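PDB 5CWW: nucleoporin NUP82 from Chaetomium thermophilum, which probably serves as a structural component of the nuclear pore complex and a docking partner for transport factors, this chain being its N-terminal beta-propeller domain. Local coordinates for residues A130-H138 / V169-S177; E322-W333 / E447-K456. All coordinates share one frame; numbering follows the deposited sequence.

Contact 1 of 2, residues A130-H138 / V169-S177; sequences AVLTSHTVH and VTSRSAVVS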
loop_
_atom_site.group_PDB
_atom_site.type_symbol
_atom_site.label_atom_id
_atom_site.label_comp_id
_atom_site.label_asym_id
_atom_site.label_seq_id
_atom_site.Cartn_x
_atom_site.Cartn_y
_atom_site.Cartn_z
ATOM N N ALA B 130 -6.094 -13.176 -7.806
ATOM C CA ALA B 130 -4.684 -12.812 -7.871
ATOM C C ALA B 130 -3.871 -13.744 -6.980
ATOM O O ALA B 130 -4.214 -13.950 -5.815
ATOM C CB ALA B 130 -4.485 -11.364 -7.457
ATOM N N VAL B 131 -2.800 -14.304 -7.537
ATOM C CA VAL B 131 -1.974 -15.292 -6.846
ATOM C C VAL B 131 -0.530 -14.811 -6.756
ATOM O O VAL B 131 0.167 -14.722 -7.768
ATOM C CB VAL B 131 -2.009 -16.658 -7.561
ATOM C CG1 VAL B 131 -1.197 -17.693 -6.789
ATOM C CG2 VAL B 131 -3.444 -17.130 -7.732
ATOM N N LEU B 132 -0.091 -14.506 -5.540
ATOM C CA LEU B 132 1.214 -13.895 -5.313
ATOM C C LEU B 132 2.203 -14.824 -4.623
ATOM O O LEU B 132 1.883 -15.469 -3.624
ATOM C CB LEU B 132 1.070 -12.628 -4.470
ATOM C CG LEU B 132 0.603 -11.351 -5.165
ATOM C CD1 LEU B 132 -0.828 -11.474 -5.661
ATOM C CD2 LEU B 132 0.746 -10.170 -4.213
ATOM N N THR B 133 3.404 -14.890 -5.183
ATOM C CA THR B 133 4.563 -15.406 -4.474
ATOM C C THR B 133 5.252 -14.186 -3.875
ATOM O O THR B 133 4.646 -13.119 -3.782
ATOM C CB THR B 133 5.519 -16.183 -5.394
ATOM O OG1 THR B 133 6.020 -15.313 -6.415
ATOM C CG2 THR B 133 4.800 -17.357 -6.041
ATOM N N SER B 134 6.510 -14.327 -3.482
ATOM C CA SER B 134 7.255 -13.184 -2.970
ATOM C C SER B 134 7.476 -12.130 -4.057
ATOM O O SER B 134 7.471 -10.931 -3.772
ATOM C CB SER B 134 8.596 -13.637 -2.392
ATOM O OG SER B 134 9.336 -14.386 -3.341
ATOM N N HIS B 135 7.651 -12.581 -5.299
ATOM C CA HIS B 135 8.006 -11.689 -6.403
ATOM C C HIS B 135 7.066 -11.769 -7.609
ATOM O O HIS B 135 6.972 -10.814 -8.380
ATOM C CB HIS B 135 9.432 -11.982 -6.873
ATOM C CG HIS B 135 10.490 -11.520 -5.921
ATOM N ND1 HIS B 135 10.734 -12.144 -4.716
ATOM C CD2 HIS B 135 11.366 -10.491 -5.995
ATOM C CE1 HIS B 135 11.717 -11.521 -4.092
ATOM N NE2 HIS B 135 12.119 -10.514 -4.847
ATOM N N THR B 136 6.383 -12.898 -7.775
ATOM C CA THR B 136 5.584 -13.134 -8.976
ATOM C C THR B 136 4.091 -12.958 -8.730
ATOM O O THR B 136 3.621 -13.048 -7.594
ATOM C CB THR B 136 5.824 -14.553 -9.541
ATOM O OG1 THR B 136 5.328 -15.534 -8.620
ATOM C CG2 THR B 136 7.310 -14.790 -9.786
ATOM N N VAL B 137 3.357 -12.698 -9.809
ATOM C CA VAL B 137 1.911 -12.519 -9.744
ATOM C C VAL B 137 1.236 -13.265 -10.890
ATOM O O VAL B 137 1.535 -13.023 -12.061
ATOM C CB VAL B 137 1.514 -11.029 -9.811
ATOM C CG1 VAL B 137 0.003 -10.865 -9.668
ATOM C CG2 VAL B 137 2.232 -10.231 -8.733
ATOM N N HIS B 138 0.331 -14.177 -10.542
ATOM C CA HIS B 138 -0.497 -14.862 -11.528
ATOM C C HIS B 138 -1.967 -14.526 -11.305
ATOM O O HIS B 138 -2.402 -14.344 -10.169
ATOM C CB HIS B 138 -0.296 -16.374 -11.457
ATOM C CG HIS B 138 1.045 -16.831 -11.936
ATOM N ND1 HIS B 138 2.183 -16.741 -11.163
ATOM C CD2 HIS B 138 1.430 -17.384 -13.110
ATOM C CE1 HIS B 138 3.211 -17.220 -11.840
ATOM N NE2 HIS B 138 2.781 -17.617 -13.024
ATOM N N VAL B 169 9.187 -10.243 -11.170
ATOM C CA VAL B 169 10.120 -11.351 -11.336
ATOM C C VAL B 169 11.072 -11.391 -10.145
ATOM O O VAL B 169 11.250 -10.389 -9.451
ATOM C CB VAL B 169 10.928 -11.209 -12.648
ATOM C CG1 VAL B 169 11.669 -12.495 -12.979
ATOM C CG2 VAL B 169 10.008 -10.846 -13.797
ATOM N N THR B 170 11.686 -12.546 -9.913
ATOM C CA THR B 170 12.605 -12.716 -8.794
ATOM C C THR B 170 13.840 -11.826 -8.912
ATOM O O THR B 170 14.509 -11.557 -7.914
ATOM C CB THR B 170 13.058 -14.182 -8.665
ATOM O OG1 THR B 170 13.504 -14.663 -9.939
ATOM C CG2 THR B 170 11.913 -15.058 -8.172
ATOM N N SER B 171 14.140 -11.367 -10.124
ATOM C CA SER B 171 15.312 -10.525 -10.348
ATOM C C SER B 171 15.001 -9.046 -10.118
ATOM O O SER B 171 15.897 -8.206 -10.204
ATOM C CB SER B 171 15.859 -10.729 -11.767
ATOM O OG SER B 171 14.901 -10.390 -12.754
ATOM N N ARG B 172 13.739 -8.730 -9.827
ATOM C CA ARG B 172 13.327 -7.354 -9.563
ATOM C C ARG B 172 12.754 -7.232 -8.154
ATOM O O ARG B 172 12.845 -8.166 -7.360
ATOM C CB ARG B 172 12.293 -6.894 -10.596
ATOM C CG ARG B 172 12.828 -6.792 -12.016
ATOM C CD ARG B 172 13.698 -5.557 -12.214
ATOM N NE ARG B 172 13.275 -4.777 -13.376
ATOM C CZ ARG B 172 12.580 -3.642 -13.330
ATOM N NH1 ARG B 172 12.218 -3.107 -12.172
ATOM N NH2 ARG B 172 12.251 -3.029 -14.459
ATOM N N SER B 173 12.168 -6.079 -7.845
ATOM C CA SER B 173 11.656 -5.816 -6.505
ATOM C C SER B 173 10.469 -6.714 -6.164
ATOM O O SER B 173 9.603 -6.964 -7.003
ATOM C CB SER B 173 11.251 -4.348 -6.371
ATOM O OG SER B 173 10.827 -4.056 -5.051
ATOM N N ALA B 174 10.439 -7.193 -4.925
ATOM C CA ALA B 174 9.365 -8.067 -4.456
ATOM C C ALA B 174 8.001 -7.379 -4.467
ATOM O O ALA B 174 7.904 -6.169 -4.265
ATOM C CB ALA B 174 9.682 -8.564 -3.055
ATOM N N VAL B 175 6.952 -8.165 -4.697
ATOM C CA VAL B 175 5.585 -7.655 -4.666
ATOM C C VAL B 175 5.054 -7.703 -3.234
ATOM O O VAL B 175 5.174 -8.716 -2.543
ATOM C CB VAL B 175 4.649 -8.445 -5.616
ATOM C CG1 VAL B 175 4.580 -9.924 -5.236
ATOM C CG2 VAL B 175 3.260 -7.817 -5.637
ATOM N N VAL B 176 4.460 -6.597 -2.803
ATOM C CA VAL B 176 4.028 -6.430 -1.420
ATOM C C VAL B 176 2.511 -6.458 -1.293
ATOM O O VAL B 176 1.966 -7.097 -0.391
ATOM C CB VAL B 176 4.574 -5.108 -0.849
ATOM C CG1 VAL B 176 3.975 -4.805 0.500
ATOM C CG2 VAL B 176 6.091 -5.174 -0.745
ATOM N N SER B 177 1.832 -5.763 -2.198
ATOM C CA SER B 177 0.379 -5.716 -2.181
ATOM C C SER B 177 -0.200 -5.850 -3.577
ATOM O O SER B 177 0.371 -5.362 -4.556
ATOM C CB SER B 177 -0.113 -4.413 -1.549
ATOM O OG SER B 177 0.405 -4.255 -0.242
HETATM O O HOH W 1 4.015 -11.307 -2.015
HETATM O O HOH W 2 7.447 -8.138 -8.166
#
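The His135 imidazole overlaps the methyl group of Ala174 at a junction between consecutive blades of the beta-propeller. His135 sits in the turn joining strands 128-132 and 137-141. Ala174 lies in the linker that leads into strand 175-180 of the next blade. Ala174 CB is 3.7 Å from the centroid of the His135 ring, over one face, in a CH-pi contact. His135 CG also lies 3.8 Å from Thr170 CA, met obliquely. Ser134 OG, in the ring plane, shares a hydrogen bond with His135 ND1, which limits rotation of the imidazole. The turn itself carries an ST motif: Thr133 OG1 accepts from Thr136 N at 2.8 Å. One direct backbone bond joins the segments, from Val175 N to Ser134 O at 3.0 Å, and it is bent, with an N-H...O angle of 137°. The two methyls of Val175 are divided. With chi1 at 60°, CG1 fits between its own N and carbonyl carbon and rests on Thr133 O and Ser134 O. Val175 CG2 reaches the apolar core, 3.7 Å from Leu132 CD2, with Val137 CG2 a little farther off. A water donates to Thr133 O at 2.6 Å and to Val175 O at 2.9 Å.

Contact 2 of 2, residues E322-W333 / E447-K456; sequences EERLVAQQQLEW and EAQWLPPRSK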
loop_
_atom_site.group_PDB
_atom_site.type_symbol
_atom_site.label_atom_id
_atom_site.label_comp_id
_atom_site.label_asym_id
_atom_site.label_seq_id
_atom_site.Cartn_x
_atom_site.Cartn_y
_atom_site.Cartn_z
ATOM N N GLU B 322 -1.868 28.961 -3.289
ATOM C CA GLU B 322 -1.676 27.518 -3.241
ATOM C C GLU B 322 -2.999 26.818 -2.947
ATOM O O GLU B 322 -3.240 25.704 -3.405
ATOM C CB GLU B 322 -0.637 27.148 -2.179
ATOM C CG GLU B 322 0.626 28.001 -2.205
ATOM C CD GLU B 322 1.397 27.882 -3.506
ATOM O OE1 GLU B 322 1.153 26.918 -4.262
ATOM O OE2 GLU B 322 2.252 28.753 -3.772
ATOM N N GLU B 323 -3.854 27.484 -2.178
ATOM C CA GLU B 323 -5.156 26.933 -1.826
ATOM C C GLU B 323 -6.118 27.049 -3.004
ATOM O O GLU B 323 -6.989 26.199 -3.191
ATOM C CB GLU B 323 -5.722 27.653 -0.600
ATOM C CG GLU B 323 -7.007 27.053 -0.054
ATOM C CD GLU B 323 -7.525 27.798 1.165
ATOM O OE1 GLU B 323 -8.473 27.301 1.809
ATOM O OE2 GLU B 323 -6.986 28.880 1.477
ATOM N N ARG B 324 -5.954 28.106 -3.796
ATOM C CA ARG B 324 -6.799 28.326 -4.965
ATOM C C ARG B 324 -6.439 27.361 -6.092
ATOM O O ARG B 324 -7.291 26.993 -6.902
ATOM C CB ARG B 324 -6.677 29.772 -5.455
ATOM C CG ARG B 324 -7.239 30.805 -4.484
ATOM C CD ARG B 324 -7.238 32.210 -5.077
ATOM N NE ARG B 324 -5.890 32.718 -5.327
ATOM C CZ ARG B 324 -5.278 32.719 -6.511
ATOM N NH1 ARG B 324 -5.877 32.234 -7.591
ATOM N NH2 ARG B 324 -4.050 33.211 -6.617
ATOM N N LEU B 325 -5.175 26.951 -6.138
ATOM C CA LEU B 325 -4.700 26.055 -7.185
ATOM C C LEU B 325 -5.289 24.659 -7.032
ATOM O O LEU B 325 -5.596 23.998 -8.021
ATOM C CB LEU B 325 -3.171 25.982 -7.170
ATOM C CG LEU B 325 -2.523 25.034 -8.185
ATOM C CD1 LEU B 325 -2.919 25.397 -9.608
ATOM C CD2 LEU B 325 -1.009 25.049 -8.032
ATOM N N VAL B 326 -5.448 24.211 -5.791
ATOM C CA VAL B 326 -6.032 22.901 -5.534
ATOM C C VAL B 326 -7.478 22.888 -6.011
ATOM O O VAL B 326 -7.925 21.928 -6.636
ATOM C CB VAL B 326 -5.971 22.525 -4.039
ATOM C CG1 VAL B 326 -6.571 21.146 -3.802
ATOM C CG2 VAL B 326 -4.536 22.555 -3.546
ATOM N N ALA B 327 -8.201 23.966 -5.722
ATOM C CA ALA B 327 -9.582 24.095 -6.169
ATOM C C ALA B 327 -9.638 24.135 -7.693
ATOM O O ALA B 327 -10.498 23.508 -8.309
ATOM C CB ALA B 327 -10.220 25.342 -5.577
ATOM N N GLN B 328 -8.710 24.875 -8.293
ATOM C CA GLN B 328 -8.606 24.958 -9.746
ATOM C C GLN B 328 -8.350 23.596 -10.389
ATOM O O GLN B 328 -9.018 23.222 -11.354
ATOM C CB GLN B 328 -7.491 25.929 -10.142
ATOM C CG GLN B 328 -7.962 27.358 -10.332
ATOM C CD GLN B 328 -8.878 27.510 -11.530
ATOM O OE1 GLN B 328 -9.030 26.587 -12.331
ATOM N NE2 GLN B 328 -9.497 28.678 -11.657
ATOM N N GLN B 329 -7.380 22.862 -9.855
ATOM C CA GLN B 329 -7.008 21.567 -10.406
ATOM C C GLN B 329 -8.169 20.579 -10.330
ATOM O O GLN B 329 -8.412 19.825 -11.271
ATOM C CB GLN B 329 -5.785 21.009 -9.677
ATOM C CG GLN B 329 -4.480 21.692 -10.064
ATOM C CD GLN B 329 -3.284 21.149 -9.304
ATOM O OE1 GLN B 329 -3.425 20.593 -8.214
ATOM N NE2 GLN B 329 -2.100 21.299 -9.883
ATOM N N GLN B 330 -8.887 20.593 -9.212
ATOM C CA GLN B 330 -10.036 19.713 -9.032
ATOM C C GLN B 330 -11.163 20.069 -9.995
ATOM O O GLN B 330 -11.852 19.189 -10.506
ATOM C CB GLN B 330 -10.549 19.786 -7.594
ATOM C CG GLN B 330 -9.669 19.077 -6.582
ATOM C CD GLN B 330 -10.310 19.009 -5.208
ATOM O OE1 GLN B 330 -11.436 19.467 -5.014
ATOM N NE2 GLN B 330 -9.597 18.434 -4.247
ATOM N N LEU B 331 -11.351 21.362 -10.231
ATOM C CA LEU B 331 -12.375 21.821 -11.158
ATOM C C LEU B 331 -12.018 21.428 -12.589
ATOM O O LEU B 331 -12.889 21.087 -13.389
ATOM C CB LEU B 331 -12.553 23.336 -11.050
ATOM C CG LEU B 331 -13.553 23.971 -12.018
ATOM C CD1 LEU B 331 -14.916 23.305 -11.909
ATOM C CD2 LEU B 331 -13.664 25.464 -11.753
ATOM N N GLU B 332 -10.728 21.476 -12.903
ATOM C CA GLU B 332 -10.242 21.082 -14.218
ATOM C C GLU B 332 -10.450 19.583 -14.428
ATOM O O GLU B 332 -10.888 19.144 -15.491
ATOM C CB GLU B 332 -8.767 21.450 -14.366
ATOM C CG GLU B 332 -8.208 21.249 -15.761
ATOM C CD GLU B 332 -6.795 21.783 -15.903
ATOM O OE1 GLU B 332 -6.262 22.329 -14.913
ATOM O OE2 GLU B 332 -6.219 21.656 -17.004
ATOM N N TRP B 333 -10.143 18.808 -13.393
ATOM C CA TRP B 333 -10.365 17.367 -13.401
ATOM C C TRP B 333 -11.834 17.039 -13.664
ATOM O O TRP B 333 -12.150 16.206 -14.515
ATOM C CB TRP B 333 -9.909 16.769 -12.068
ATOM C CG TRP B 333 -10.021 15.281 -11.966
ATOM C CD1 TRP B 333 -9.110 14.361 -12.397
ATOM C CD2 TRP B 333 -11.091 14.537 -11.370
ATOM N NE1 TRP B 333 -9.551 13.090 -12.115
ATOM C CE2 TRP B 333 -10.764 13.171 -11.484
ATOM C CE3 TRP B 333 -12.294 14.893 -10.756
ATOM C CZ2 TRP B 333 -11.600 12.163 -11.010
ATOM C CZ3 TRP B 333 -13.121 13.891 -10.284
ATOM C CH2 TRP B 333 -12.770 12.542 -10.416
ATOM N N GLU B 447 -7.936 14.735 -0.223
ATOM C CA GLU B 447 -8.651 15.026 -1.457
ATOM C C GLU B 447 -7.702 15.046 -2.650
ATOM O O GLU B 447 -6.483 14.950 -2.495
ATOM C CB GLU B 447 -9.381 16.366 -1.341
ATOM C CG GLU B 447 -8.479 17.528 -0.955
ATOM C CD GLU B 447 -9.242 18.827 -0.780
ATOM O OE1 GLU B 447 -10.363 18.942 -1.321
ATOM O OE2 GLU B 447 -8.724 19.729 -0.089
ATOM N N ALA B 448 -8.278 15.179 -3.841
ATOM C CA ALA B 448 -7.512 15.199 -5.079
ATOM C C ALA B 448 -6.476 16.312 -5.063
ATOM O O ALA B 448 -6.802 17.469 -4.793
ATOM C CB ALA B 448 -8.439 15.364 -6.260
ATOM N N GLN B 449 -5.228 15.955 -5.346
ATOM C CA GLN B 449 -4.162 16.940 -5.468
ATOM C C GLN B 449 -3.119 16.516 -6.496
ATOM O O GLN B 449 -2.792 15.333 -6.626
ATOM C CB GLN B 449 -3.489 17.177 -4.113
ATOM C CG GLN B 449 -4.379 17.881 -3.100
ATOM C CD GLN B 449 -3.614 18.416 -1.906
ATOM O OE1 GLN B 449 -2.449 18.804 -2.017
ATOM N NE2 GLN B 449 -4.269 18.441 -0.752
ATOM N N TRP B 450 -2.624 17.505 -7.232
ATOM C CA TRP B 450 -1.546 17.317 -8.194
ATOM C C TRP B 450 -0.436 18.314 -7.906
ATOM O O TRP B 450 -0.671 19.345 -7.277
ATOM C CB TRP B 450 -2.045 17.509 -9.628
ATOM C CG TRP B 450 -3.076 16.521 -10.076
ATOM C CD1 TRP B 450 -2.865 15.414 -10.840
ATOM C CD2 TRP B 450 -4.483 16.558 -9.803
ATOM N NE1 TRP B 450 -4.051 14.756 -11.058
ATOM C CE2 TRP B 450 -5.059 15.438 -10.432
ATOM C CE3 TRP B 450 -5.308 17.428 -9.086
ATOM C CZ2 TRP B 450 -6.424 15.162 -10.366
ATOM C CZ3 TRP B 450 -6.666 17.154 -9.022
ATOM C CH2 TRP B 450 -7.209 16.030 -9.659
ATOM N N LEU B 451 0.771 18.014 -8.370
ATOM C CA LEU B 451 1.852 18.987 -8.311
ATOM C C LEU B 451 1.509 20.171 -9.209
ATOM O O LEU B 451 0.672 20.049 -10.098
ATOM C CB LEU B 451 3.173 18.355 -8.738
ATOM C CG LEU B 451 3.762 17.334 -7.763
ATOM C CD1 LEU B 451 4.852 16.520 -8.445
ATOM C CD2 LEU B 451 4.308 18.034 -6.525
ATOM N N PRO B 452 2.147 21.329 -8.976
ATOM C CA PRO B 452 1.857 22.515 -9.791
ATOM C C PRO B 452 2.236 22.345 -11.262
ATOM O O PRO B 452 3.085 21.514 -11.579
ATOM C CB PRO B 452 2.720 23.607 -9.150
ATOM C CG PRO B 452 3.040 23.117 -7.794
ATOM C CD PRO B 452 3.071 21.631 -7.870
ATOM N N PRO B 453 1.611 23.128 -12.154
ATOM C CA PRO B 453 2.082 23.195 -13.540
ATOM C C PRO B 453 3.332 24.063 -13.639
ATOM O O PRO B 453 3.584 24.863 -12.738
ATOM C CB PRO B 453 0.906 23.828 -14.280
ATOM C CG PRO B 453 0.251 24.687 -13.257
ATOM C CD PRO B 453 0.416 23.965 -11.943
ATOM N N ARG B 454 4.101 23.909 -14.710
ATOM C CA ARG B 454 5.311 24.704 -14.895
ATOM C C ARG B 454 4.976 26.178 -15.117
ATOM O O ARG B 454 5.846 27.043 -15.007
ATOM C CB ARG B 454 6.126 24.162 -16.068
ATOM C CG ARG B 454 6.667 22.763 -15.830
ATOM C CD ARG B 454 7.450 22.250 -17.022
ATOM N NE ARG B 454 7.914 20.880 -16.816
ATOM C CZ ARG B 454 9.022 20.548 -16.159
ATOM N NH1 ARG B 454 9.798 21.483 -15.627
ATOM N NH2 ARG B 454 9.352 19.270 -16.032
ATOM N N SER B 455 3.712 26.453 -15.425
ATOM C CA SER B 455 3.240 27.820 -15.617
ATOM C C SER B 455 3.409 28.644 -14.343
ATOM O O SER B 455 3.684 29.842 -14.397
ATOM C CB SER B 455 1.771 27.818 -16.046
ATOM O OG SER B 455 1.563 26.973 -17.163
ATOM N N LYS B 456 3.239 27.990 -13.198
ATOM C CA LYS B 456 3.354 28.652 -11.905
ATOM C C LYS B 456 4.778 29.133 -11.650
ATOM O O LYS B 456 5.740 28.394 -11.863
ATOM C CB LYS B 456 2.917 27.705 -10.783
ATOM C CG LYS B 456 3.198 28.217 -9.373
ATOM C CD LYS B 456 2.763 27.207 -8.324
ATOM C CE LYS B 456 3.195 27.631 -6.930
ATOM N NZ LYS B 456 2.843 26.609 -5.907
#
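The irregular segment 447-456 crosses helix 322-333 steeply, passing from Gln330 back toward Leu325 as its own numbering rises. Ala448 CA lies 6.5 Å from Gln330 CA, and farther along Pro452 CA is 7.9 Å from Leu325 CA. The helix belongs to an insertion within one propeller blade, while the loop leaves strand 437-441 of the following blade. Two glutamines, one after the other on the helix, hold the loop by its backbone. Gln330 has CG anti to its carbonyl carbon (chi1 -74°) and an extended chain, which carries the amide to the loop. Gln330 NE2 bonds Ala448 O at 3.0 Å, almost straight (176°) and on a lone pair of that carbonyl. Gln330 NE2 also bonds Glu447 OE1 at 3.1 Å, coming from above the carboxylate plane. A leucine at Gln330 would probably leave Ala448 O and the Glu447 carboxylate without this shared donor. Gln329 NE2 reaches Leu451 O at 3.0 Å from above its carbonyl plane, and Gln329 OE1 takes a weak bond from Trp450 N at 3.3 Å. Trp450 slides past the Gln329 side chain and meets Trp333 obliquely, planes at 39°, with CZ2 3.5 Å from Trp333 CD1. Trp267 touches Trp333 in turn. Leu325 CD2 packs on Pro452 CB at 4.2 Å. Lys456 NZ and Glu322 OE1 form a salt bridge, but the modelled distance is too short to trust, and Glu322 was built in two conformers. The two glutamine amides thus serve as donors and acceptor for a loop backbone that has no regular strand, and the bonds of Gln330 are the straighter ones.

Overall arrangement
Both contacts lie in the beta-propeller domain, with centres 35 Å apart and nearest atoms about 20 Å apart, so they do not touch. They come in series along the chain: contact 1 closes before contact 2 opens. Contact 1 joins the sheet of strands 119-122 to 160-162 with the next one, built on strands 175-180 to 217-220. Contact 2 is farther from the centre of the chain. It links helix 321-338, inserted between strands 281-284 and 369-370 of one sheet, to a loop between strands 437-441 and 469-476. The two contacts share no sheet. Contact 1 joins consecutive blades near the strand ends, and contact 2 joins elements added to two consecutive blades.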